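Local coordinates for protein TAF6 (Antonospora locustae, PDB 4ATG) that probably serves as a scaffold within the general transcription factor TFIID, its HEAT-repeat C-terminal domain taking part in the formation of the Taf6-Taf9 complex, at residues S50-I53 against L54-K58; V114-I117 against Y118-S122; A153-C156 against L157-L160; N144-E147 against D148-Y151. All blocks are in the same frame, centred on the assembly; numbering follows the deposited sequence. Where two conformers were deposited one is given.

Contact 1. Residues S50-I53 against L54-K58; sequences SELI and LKSFK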
loop_
_atom_site.group_PDB
_atom_site.type_symbol
_atom_site.label_atom_id
_atom_site.label_comp_id
_atom_site.label_asym_id
_atom_site.label_seq_id
_atom_site.Cartn_x
_atom_site.Cartn_y
_atom_site.Cartn_z
ATOM N N SER A 50 -5.532 -1.514 -8.981
ATOM C CA SER A 50 -5.011 -0.135 -8.908
ATOM C C SER A 50 -6.063 0.857 -9.361
ATOM O O SER A 50 -6.254 1.888 -8.715
ATOM C CB SER A 50 -3.769 0.033 -9.779
ATOM O OG SER A 50 -2.700 -0.726 -9.254
ATOM N N GLU A 51 -6.773 0.537 -10.474
ATOM C CA GLU A 51 -7.826 1.413 -11.013
ATOM C C GLU A 51 -9.018 1.495 -10.066
ATOM O O GLU A 51 -9.589 2.565 -9.873
ATOM C CB GLU A 51 -8.286 0.933 -12.407
ATOM C CG GLU A 51 -7.314 1.284 -13.523
ATOM C CD GLU A 51 -7.563 0.641 -14.877
ATOM O OE1 GLU A 51 -8.416 -0.273 -14.976
ATOM O OE2 GLU A 51 -6.869 1.037 -15.842
ATOM N N LEU A 52 -9.372 0.374 -9.444
ATOM C CA LEU A 52 -10.495 0.339 -8.506
ATOM C C LEU A 52 -10.181 1.185 -7.269
ATOM O O LEU A 52 -11.054 1.928 -6.826
ATOM C CB LEU A 52 -10.822 -1.132 -8.138
ATOM C CG LEU A 52 -12.026 -1.372 -7.210
ATOM C CD1 LEU A 52 -13.339 -0.799 -7.797
ATOM C CD2 LEU A 52 -12.171 -2.866 -6.909
ATOM N N ILE A 53 -8.927 1.137 -6.745
ATOM C CA ILE A 53 -8.545 1.963 -5.587
ATOM C C ILE A 53 -8.758 3.448 -5.910
ATOM O O ILE A 53 -9.309 4.175 -5.088
ATOM C CB ILE A 53 -7.085 1.657 -5.164
ATOM C CG1 ILE A 53 -7.033 0.363 -4.292
ATOM C CG2 ILE A 53 -6.409 2.849 -4.445
ATOM C CD1 ILE A 53 -5.645 -0.323 -4.326
ATOM N N LEU A 54 -8.347 3.898 -7.122
ATOM C CA LEU A 54 -8.511 5.312 -7.526
ATOM C C LEU A 54 -9.964 5.749 -7.567
ATOM O O LEU A 54 -10.264 6.925 -7.373
ATOM C CB LEU A 54 -7.821 5.590 -8.881
ATOM C CG LEU A 54 -6.292 5.325 -8.956
ATOM C CD1 LEU A 54 -5.754 5.669 -10.341
ATOM C CD2 LEU A 54 -5.522 6.107 -7.873
ATOM N N LYS A 55 -10.867 4.795 -7.786
ATOM C CA LYS A 55 -12.315 5.045 -7.870
ATOM C C LYS A 55 -13.021 4.850 -6.531
ATOM O O LYS A 55 -14.199 5.199 -6.416
ATOM C CB LYS A 55 -12.930 4.067 -8.895
ATOM C CG LYS A 55 -12.720 4.480 -10.339
ATOM C CD LYS A 55 -13.041 3.343 -11.287
ATOM C CE LYS A 55 -12.825 3.728 -12.733
ATOM N NZ LYS A 55 -12.825 2.534 -13.620
ATOM N N SER A 56 -12.311 4.282 -5.522
ATOM C CA SER A 56 -12.902 3.887 -4.236
ATOM C C SER A 56 -12.392 4.589 -2.984
ATOM O O SER A 56 -12.515 4.032 -1.882
ATOM C CB SER A 56 -12.764 2.375 -4.057
ATOM O OG SER A 56 -13.153 1.684 -5.233
ATOM N N PHE A 57 -11.863 5.811 -3.116
ATOM C CA PHE A 57 -11.331 6.543 -1.965
ATOM C C PHE A 57 -12.285 6.706 -0.795
ATOM O O PHE A 57 -11.830 6.762 0.350
ATOM C CB PHE A 57 -10.729 7.888 -2.382
ATOM C CG PHE A 57 -9.475 7.770 -3.220
ATOM C CD1 PHE A 57 -8.508 6.807 -2.929
ATOM C CD2 PHE A 57 -9.239 8.650 -4.274
ATOM C CE1 PHE A 57 -7.334 6.728 -3.676
ATOM C CE2 PHE A 57 -8.069 8.553 -5.036
ATOM C CZ PHE A 57 -7.124 7.600 -4.724
ATOM N N LYS A 58 -13.601 6.741 -1.079
ATOM C CA LYS A 58 -14.649 6.916 -0.067
ATOM C C LYS A 58 -15.318 5.595 0.337
ATOM O O LYS A 58 -16.306 5.615 1.078
ATOM C CB LYS A 58 -15.696 7.952 -0.535
ATOM C CG LYS A 58 -15.126 9.327 -0.912
ATOM C CD LYS A 58 -14.527 10.076 0.273
ATOM C CE LYS A 58 -13.931 11.389 -0.152
ATOM N NZ LYS A 58 -13.298 12.096 0.992
#

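Contact 2. Residues V114-I117 against Y118-S122; sequences VKYI and YDTYS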
loop_
_atom_site.group_PDB
_atom_site.type_symbol
_atom_site.label_atom_id
_atom_site.label_comp_id
_atom_site.label_asym_id
_atom_site.label_seq_id
_atom_site.Cartn_x
_atom_site.Cartn_y
_atom_site.Cartn_z
ATOM N N VAL A 114 3.216 -2.136 2.746
ATOM C CA VAL A 114 4.442 -1.470 2.257
ATOM C C VAL A 114 5.634 -1.939 3.100
ATOM O O VAL A 114 6.716 -2.174 2.553
ATOM C CB VAL A 114 4.334 0.072 2.285
ATOM C CG1 VAL A 114 5.693 0.749 2.018
ATOM C CG2 VAL A 114 3.291 0.562 1.290
ATOM N N LYS A 115 5.443 -2.062 4.426
ATOM C CA LYS A 115 6.520 -2.524 5.321
ATOM C C LYS A 115 6.935 -3.956 4.980
ATOM O O LYS A 115 8.118 -4.259 4.926
ATOM C CB LYS A 115 6.113 -2.428 6.796
ATOM C CG LYS A 115 7.122 -3.143 7.729
ATOM C CD LYS A 115 6.750 -3.057 9.195
ATOM C CE LYS A 115 7.709 -3.861 10.069
ATOM N NZ LYS A 115 9.137 -3.551 9.749
ATOM N N TYR A 116 5.976 -4.819 4.732
ATOM C CA TYR A 116 6.271 -6.216 4.380
ATOM C C TYR A 116 7.135 -6.259 3.112
ATOM O O TYR A 116 8.098 -7.035 3.047
ATOM C CB TYR A 116 4.967 -6.987 4.135
ATOM C CG TYR A 116 5.222 -8.447 3.840
ATOM C CD1 TYR A 116 5.334 -9.372 4.868
ATOM C CD2 TYR A 116 5.428 -8.892 2.531
ATOM C CE1 TYR A 116 5.608 -10.714 4.608
ATOM C CE2 TYR A 116 5.679 -10.240 2.258
ATOM C CZ TYR A 116 5.785 -11.141 3.306
ATOM O OH TYR A 116 6.012 -12.474 3.078
ATOM N N ILE A 117 6.789 -5.448 2.122
ATOM C CA ILE A 117 7.550 -5.400 0.852
ATOM C C ILE A 117 8.940 -4.859 1.125
ATOM O O ILE A 117 9.925 -5.434 0.675
ATOM C CB ILE A 117 6.789 -4.554 -0.195
ATOM C CG1 ILE A 117 5.470 -5.253 -0.600
ATOM C CG2 ILE A 117 7.681 -4.265 -1.444
ATOM C CD1 ILE A 117 4.501 -4.350 -1.474
ATOM N N TYR A 118 9.009 -3.766 1.891
ATOM C CA TYR A 118 10.277 -3.148 2.272
ATOM C C TYR A 118 11.171 -4.188 2.957
ATOM O O TYR A 118 12.329 -4.371 2.560
ATOM C CB TYR A 118 10.013 -1.944 3.199
ATOM C CG TYR A 118 11.244 -1.153 3.559
ATOM C CD1 TYR A 118 11.636 -0.053 2.798
ATOM C CD2 TYR A 118 11.931 -1.399 4.746
ATOM C CE1 TYR A 118 12.728 0.736 3.172
ATOM C CE2 TYR A 118 13.042 -0.632 5.113
ATOM C CZ TYR A 118 13.426 0.439 4.329
ATOM O OH TYR A 118 14.504 1.209 4.700
ATOM N N ASP A 119 10.652 -4.850 3.984
ATOM C CA ASP A 119 11.431 -5.848 4.725
ATOM C C ASP A 119 11.840 -7.052 3.880
ATOM O O ASP A 119 12.941 -7.571 4.053
ATOM C CB ASP A 119 10.643 -6.338 5.942
ATOM C CG ASP A 119 10.535 -5.321 7.083
ATOM O OD1 ASP A 119 11.328 -4.374 7.105
ATOM O OD2 ASP A 119 9.729 -5.546 7.999
ATOM N N THR A 120 10.958 -7.504 2.998
ATOM C CA THR A 120 11.216 -8.715 2.210
ATOM C C THR A 120 12.150 -8.482 1.026
ATOM O O THR A 120 12.945 -9.371 0.682
ATOM C CB THR A 120 9.868 -9.322 1.766
ATOM O OG1 THR A 120 9.072 -9.557 2.927
ATOM C CG2 THR A 120 10.013 -10.647 0.980
ATOM N N TYR A 121 11.972 -7.351 0.337
ATOM C CA TYR A 121 12.643 -7.080 -0.948
ATOM C C TYR A 121 13.646 -5.965 -1.061
ATOM O O TYR A 121 14.316 -5.898 -2.109
ATOM C CB TYR A 121 11.539 -6.852 -2.014
ATOM C CG TYR A 121 10.641 -8.053 -2.194
ATOM C CD1 TYR A 121 11.079 -9.178 -2.887
ATOM C CD2 TYR A 121 9.350 -8.071 -1.663
ATOM C CE1 TYR A 121 10.253 -10.286 -3.061
ATOM C CE2 TYR A 121 8.515 -9.181 -1.829
ATOM C CZ TYR A 121 8.977 -10.290 -2.522
ATOM O OH TYR A 121 8.172 -11.401 -2.688
ATOM N N SER A 122 13.785 -5.068 -0.051
ATOM C CA SER A 122 14.719 -3.948 -0.183
ATOM C C SER A 122 16.169 -4.376 -0.380
ATOM O O SER A 122 16.923 -3.650 -1.041
ATOM C CB SER A 122 14.590 -2.960 0.977
ATOM O OG SER A 122 14.968 -3.560 2.206
#

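Contact 3. Residues A153-C156 against L157-L160; sequences ALYC and LSIL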
loop_
_atom_site.group_PDB
_atom_site.type_symbol
_atom_site.label_atom_id
_atom_site.label_comp_id
_atom_site.label_asym_id
_atom_site.label_seq_id
_atom_site.Cartn_x
_atom_site.Cartn_y
_atom_site.Cartn_z
ATOM N N ALA A 153 1.890 9.087 5.903
ATOM C CA ALA A 153 3.307 9.071 5.496
ATOM C C ALA A 153 4.228 8.836 6.696
ATOM O O ALA A 153 5.076 7.952 6.629
ATOM C CB ALA A 153 3.672 10.361 4.794
ATOM N N LEU A 154 4.020 9.573 7.808
ATOM C CA LEU A 154 4.823 9.391 9.020
ATOM C C LEU A 154 4.604 8.012 9.659
ATOM O O LEU A 154 5.577 7.379 10.071
ATOM C CB LEU A 154 4.535 10.498 10.058
ATOM C CG LEU A 154 5.405 10.429 11.337
ATOM C CD1 LEU A 154 6.919 10.447 11.013
ATOM C CD2 LEU A 154 5.042 11.535 12.304
ATOM N N TYR A 155 3.346 7.547 9.737
ATOM C CA TYR A 155 3.044 6.223 10.297
ATOM C C TYR A 155 3.825 5.163 9.547
ATOM O O TYR A 155 4.456 4.325 10.179
ATOM C CB TYR A 155 1.543 5.899 10.232
ATOM C CG TYR A 155 1.246 4.554 10.850
ATOM C CD1 TYR A 155 1.148 4.410 12.231
ATOM C CD2 TYR A 155 1.144 3.410 10.063
ATOM C CE1 TYR A 155 0.940 3.164 12.815
ATOM C CE2 TYR A 155 0.936 2.151 10.639
ATOM C CZ TYR A 155 0.830 2.040 12.017
ATOM O OH TYR A 155 0.608 0.823 12.609
ATOM N N CYS A 156 3.806 5.216 8.201
ATOM C CA CYS A 156 4.529 4.237 7.386
ATOM C C CYS A 156 6.031 4.282 7.657
ATOM O O CYS A 156 6.609 3.234 7.932
ATOM C CB CYS A 156 4.223 4.403 5.903
ATOM S SG CYS A 156 4.820 3.035 4.883
ATOM N N LEU A 157 6.641 5.497 7.665
ATOM C CA LEU A 157 8.056 5.647 7.987
ATOM C C LEU A 157 8.383 5.045 9.350
ATOM O O LEU A 157 9.392 4.336 9.499
ATOM C CB LEU A 157 8.439 7.136 8.021
ATOM C CG LEU A 157 8.625 7.816 6.643
ATOM C CD1 LEU A 157 8.768 9.322 6.801
ATOM C CD2 LEU A 157 9.874 7.272 5.918
ATOM N N SER A 158 7.510 5.311 10.344
ATOM C CA SER A 158 7.708 4.891 11.734
ATOM C C SER A 158 7.809 3.374 11.929
ATOM O O SER A 158 8.439 2.920 12.893
ATOM C CB SER A 158 6.605 5.467 12.616
ATOM O OG SER A 158 5.431 4.667 12.636
ATOM N N ILE A 159 7.165 2.588 11.042
ATOM C CA ILE A 159 7.179 1.128 11.210
ATOM C C ILE A 159 8.248 0.410 10.343
ATOM O O ILE A 159 8.440 -0.796 10.513
ATOM C CB ILE A 159 5.757 0.525 10.991
ATOM C CG1 ILE A 159 5.325 0.656 9.511
ATOM C CG2 ILE A 159 4.717 1.144 11.985
ATOM C CD1 ILE A 159 4.110 -0.227 9.082
ATOM N N LEU A 160 8.906 1.111 9.404
ATOM C CA LEU A 160 9.880 0.442 8.506
ATOM C C LEU A 160 11.064 -0.214 9.224
ATOM O O LEU A 160 11.291 -1.416 9.056
ATOM C CB LEU A 160 10.357 1.365 7.381
ATOM C CG LEU A 160 9.265 1.853 6.430
ATOM C CD1 LEU A 160 9.799 2.893 5.441
ATOM C CD2 LEU A 160 8.554 0.665 5.735
#

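Contact 4. Residues N144-E147 against D148-Y151; sequences NRSE and DSQY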
loop_
_atom_site.group_PDB
_atom_site.type_symbol
_atom_site.label_atom_id
_atom_site.label_comp_id
_atom_site.label_asym_id
_atom_site.label_seq_id
_atom_site.Cartn_x
_atom_site.Cartn_y
_atom_site.Cartn_z
ATOM N N ASN A 144 1.803 21.715 2.010
ATOM C CA ASN A 144 0.575 21.720 1.205
ATOM C C ASN A 144 -0.254 20.451 1.375
ATOM O O ASN A 144 -1.442 20.441 1.036
ATOM C CB ASN A 144 0.900 21.961 -0.274
ATOM C CG ASN A 144 1.744 23.196 -0.516
ATOM O OD1 ASN A 144 1.473 24.276 0.007
ATOM N ND2 ASN A 144 2.811 23.049 -1.286
ATOM N N ARG A 145 0.369 19.376 1.894
ATOM C CA ARG A 145 -0.314 18.112 2.136
ATOM C C ARG A 145 -1.222 18.251 3.345
ATOM O O ARG A 145 -0.918 19.041 4.244
ATOM C CB ARG A 145 0.703 16.980 2.376
ATOM C CG ARG A 145 1.275 16.402 1.100
ATOM C CD ARG A 145 0.244 15.544 0.416
ATOM N NE ARG A 145 0.686 15.105 -0.900
ATOM C CZ ARG A 145 0.063 14.177 -1.611
ATOM N NH1 ARG A 145 -1.035 13.594 -1.139
ATOM N NH2 ARG A 145 0.527 13.824 -2.797
ATOM N N SER A 146 -2.328 17.486 3.365
ATOM C CA SER A 146 -3.286 17.497 4.473
ATOM C C SER A 146 -2.711 16.787 5.696
ATOM O O SER A 146 -1.739 16.023 5.580
ATOM C CB SER A 146 -4.596 16.820 4.066
ATOM O OG SER A 146 -4.492 15.400 4.063
ATOM N N GLU A 147 -3.336 17.023 6.867
ATOM C CA GLU A 147 -2.964 16.387 8.129
ATOM C C GLU A 147 -3.007 14.856 8.014
ATOM O O GLU A 147 -2.094 14.183 8.493
ATOM C CB GLU A 147 -3.922 16.854 9.230
ATOM C CG GLU A 147 -3.616 16.282 10.605
ATOM C CD GLU A 147 -4.429 16.915 11.710
ATOM O OE1 GLU A 147 -5.678 16.843 11.652
ATOM O OE2 GLU A 147 -3.813 17.467 12.649
ATOM N N ASP A 148 -4.076 14.309 7.396
ATOM C CA ASP A 148 -4.255 12.864 7.252
ATOM C C ASP A 148 -3.213 12.244 6.322
ATOM O O ASP A 148 -2.729 11.141 6.608
ATOM C CB ASP A 148 -5.692 12.535 6.801
ATOM C CG ASP A 148 -6.763 12.737 7.864
ATOM O OD1 ASP A 148 -6.402 13.023 9.039
ATOM O OD2 ASP A 148 -7.958 12.571 7.539
ATOM N N SER A 149 -2.827 12.972 5.243
ATOM C CA SER A 149 -1.795 12.497 4.306
ATOM C C SER A 149 -0.433 12.421 4.995
ATOM O O SER A 149 0.259 11.413 4.879
ATOM C CB SER A 149 -1.708 13.405 3.082
ATOM O OG SER A 149 -2.809 13.177 2.221
ATOM N N GLN A 150 -0.054 13.491 5.725
ATOM C CA GLN A 150 1.214 13.563 6.448
ATOM C C GLN A 150 1.272 12.505 7.545
ATOM O O GLN A 150 2.338 11.945 7.788
ATOM C CB GLN A 150 1.390 14.955 7.073
ATOM C CG GLN A 150 1.586 16.075 6.035
ATOM C CD GLN A 150 1.550 17.430 6.699
ATOM O OE1 GLN A 150 1.189 17.568 7.872
ATOM N NE2 GLN A 150 1.921 18.465 5.962
ATOM N N TYR A 151 0.124 12.232 8.193
ATOM C CA TYR A 151 0.001 11.218 9.248
ATOM C C TYR A 151 0.253 9.829 8.662
ATOM O O TYR A 151 0.964 9.029 9.268
ATOM C CB TYR A 151 -1.385 11.279 9.906
ATOM C CG TYR A 151 -1.628 10.183 10.912
ATOM C CD1 TYR A 151 -1.147 10.285 12.215
ATOM C CD2 TYR A 151 -2.347 9.042 10.568
ATOM C CE1 TYR A 151 -1.360 9.270 13.146
ATOM C CE2 TYR A 151 -2.546 8.011 11.485
ATOM C CZ TYR A 151 -2.059 8.138 12.777
ATOM O OH TYR A 151 -2.287 7.156 13.705
HETATM O O HOH W 1 -3.009 15.721 1.046
HETATM O O HOH W 2 -7.327 15.479 9.659
#

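Contact 1. Residues S50-I53 against L54-K58
Ile-53 and Phe-57 meet where helix 42-55 runs out, their side chains crossing at about a right angle. The ring of Phe-57 turns one face to the backbone of the last helical turn, and Ile-53 O sits 3.4 Å above that plane, displaced toward the rim. Ile-53 CG2, the branch anti to the backbone N, comes within 4.1 Å of Phe-57 CE1. One residue earlier, Ser-56 swings its hydroxyl back along the helix: with OG placed beside its own backbone N (chi1 -47°), Ser-56 OG gives a short 2.6 Å hydrogen bond to Leu-52 O, arriving from above the carbonyl plane. The methyl Leu-52 CD1 lies alongside the same hydroxyl, 3.6 Å from Ser-56 OG. Ser-56 N meanwhile bonds to Ile-53 O at 3.0 Å, a tighter turn than the helix before it. Lys-55 N makes two weak bonds, to Glu-51 O and to Leu-52 O. Beyond the turn, Ile-53 packs on Cys-66 and Tyr-70 of helix 60-75, while Phe-57 rests on Thr-94 of helix 85-97. At this C-terminal end the serine hydroxyl thus satisfies Leu-52 O and a backbone N-H satisfies Ile-53 O, which the Phe-57 face merely covers.

Contact 2. Residues V114-I117 against Y118-S122
Lys-115 and Asp-119, one turn apart on helix 104-121, form a salt bridge in which Lys-115 NZ stands 2.7 Å from Asp-119 OD2. The ammonium meets the syn side of that oxygen, 16° out of the carboxylate plane. The lysine chain runs extended beside the acid, which brings Lys-115 CE to 3.3 Å from Asp-119 OD2; the bend at the last torsion (chi4 49°) then turns NZ onto the carboxylate. A second i to i+4 pair follows. Thr-120 OG1 bonds to Tyr-116 O at 2.7 Å, and Thr-120 N reaches the same oxygen at 2.9 Å from the opposite face of the carbonyl plane, so two donors grip one acceptor. The same hydroxyl oxygen lies over one face of the Tyr-116 ring, 3.5 Å above it and toward the rim.

Further out, Lys-115 NZ also bonds to Ile-159 O at the end of helix 147-160; an alanine in place of the lysine would probably leave Asp-119 without its charge partner and that carbonyl without this donor. Tyr-116 is positioned by Phe-71, edge-to-face, and by a hydrogen bond between Tyr-116 OH and Lys-75 NZ, while Ile-117 packs on Leu-89 and Leu-92. The salt bridge and the doubly held carbonyl lie on the last turns of helix 104-121, which packs through Val-114 and Ile-117 against its neighbours in the HEAT-repeat array.

Contact 3. Residues A153-C156 against L157-L160
The ring of Tyr-155 carries Ile-159 over one face: the methyl Ile-159 CG2 stands 4.3 Å from the ring centroid and 23° off the normal, a CH-pi contact. It is displaced toward the hydroxyl end of the ring, with Tyr-155 CZ 4.0 Å from Ile-159 CG2. Two torsions set this up. Tyr-155 sends CG away from its backbone N (chi1 -178°), and Ile-159 puts CG1 between its N and carbonyl carbon (chi1 68°), which leaves CG2 beside the N and facing the ring. Ser-158 OG lies obliquely to the ring and turns instead to the backbone, bonding to Tyr-155 O at 2.7 Å. Ile-159 N also reaches that oxygen, though weakly, and makes its better bond to Cys-156 O at 3.2 Å, from well above the carbonyl plane. Leu-160 CG packs against the same Cys-156 O at 3.3 Å. Outside the turn, Tyr-155 and Cys-156 touch helix 104-121, whereas Leu-157 touches Leu-136 of helix 128-140 and Val-164 and Val-168 of helix 162-179. Regular i to i+4 bonding up to Ser-158 thus gives way to weaker and shorter-range bonds as helix 147-160 closes, and the serine hydroxyl is a firmer donor to Tyr-155 O than Ile-159 N.

Contact 4. Residues N144-E147 against D148-Y151
An N-cap opens helix 147-160: Ser-146 OG accepts from Ser-149 N at 3.2 Å, with the N-H pointing at the oxygen at 158°. Ser-146 holds OG between its backbone N and carbonyl carbon (chi1 77°), bringing the hydroxyl over the first turn, where a backbone N-H has no earlier helical carbonyl to meet. A water ties the cap further, accepting from Ser-146 N and donating to Ser-149 OG, which also bonds to Ile-97 O. Gln-150 extends its side chain back beside the residues before the helix. Its N takes Ser-146 O at 3.0 Å, and its CG packs alongside Arg-145, with Gln-150 CG 3.9 Å from Arg-145 CB. The amide then joins two more parts of the chain, NE2 to Asp-142 O and OE1 to Tyr-176 OH; a leucine here would probably leave both without these mates and the loop before the helix less firmly tied. Another water bridges Glu-147 OE1 and Asp-148 OD1, both of which accept from it. Asp-148 also forms a salt bridge with Lys-184, whose backbone N bonds to Glu-147 OE2. The capped end therefore lies between helix 183-194, which Tyr-151 touches through Leu-188, helix 104-121 at Arg-107, and helix 128-140, where Val-139 meets Arg-145 and Ser-149.

Overall arrangement
Along the chain the order is contact 1, contact 2, contact 4, contact 3, all within one all-helical HEAT-repeat domain. Contacts 3 and 4 share helix 147-160, contact 4 at its start and contact 3 at its close, their centres 13 Å apart. Contact 2 ends helix 104-121 and touches contact 3, its centre also 13 Å away, with Val-114 packing on Cys-156. Contact 1, at the end of helix 42-55, lies across the chain's centre from contacts 2 and 3, with centres 23 and 22 Å away. Together they show how closing turns and a cap terminate three helices of the HEAT-repeat array, and how two of those helices join side by side.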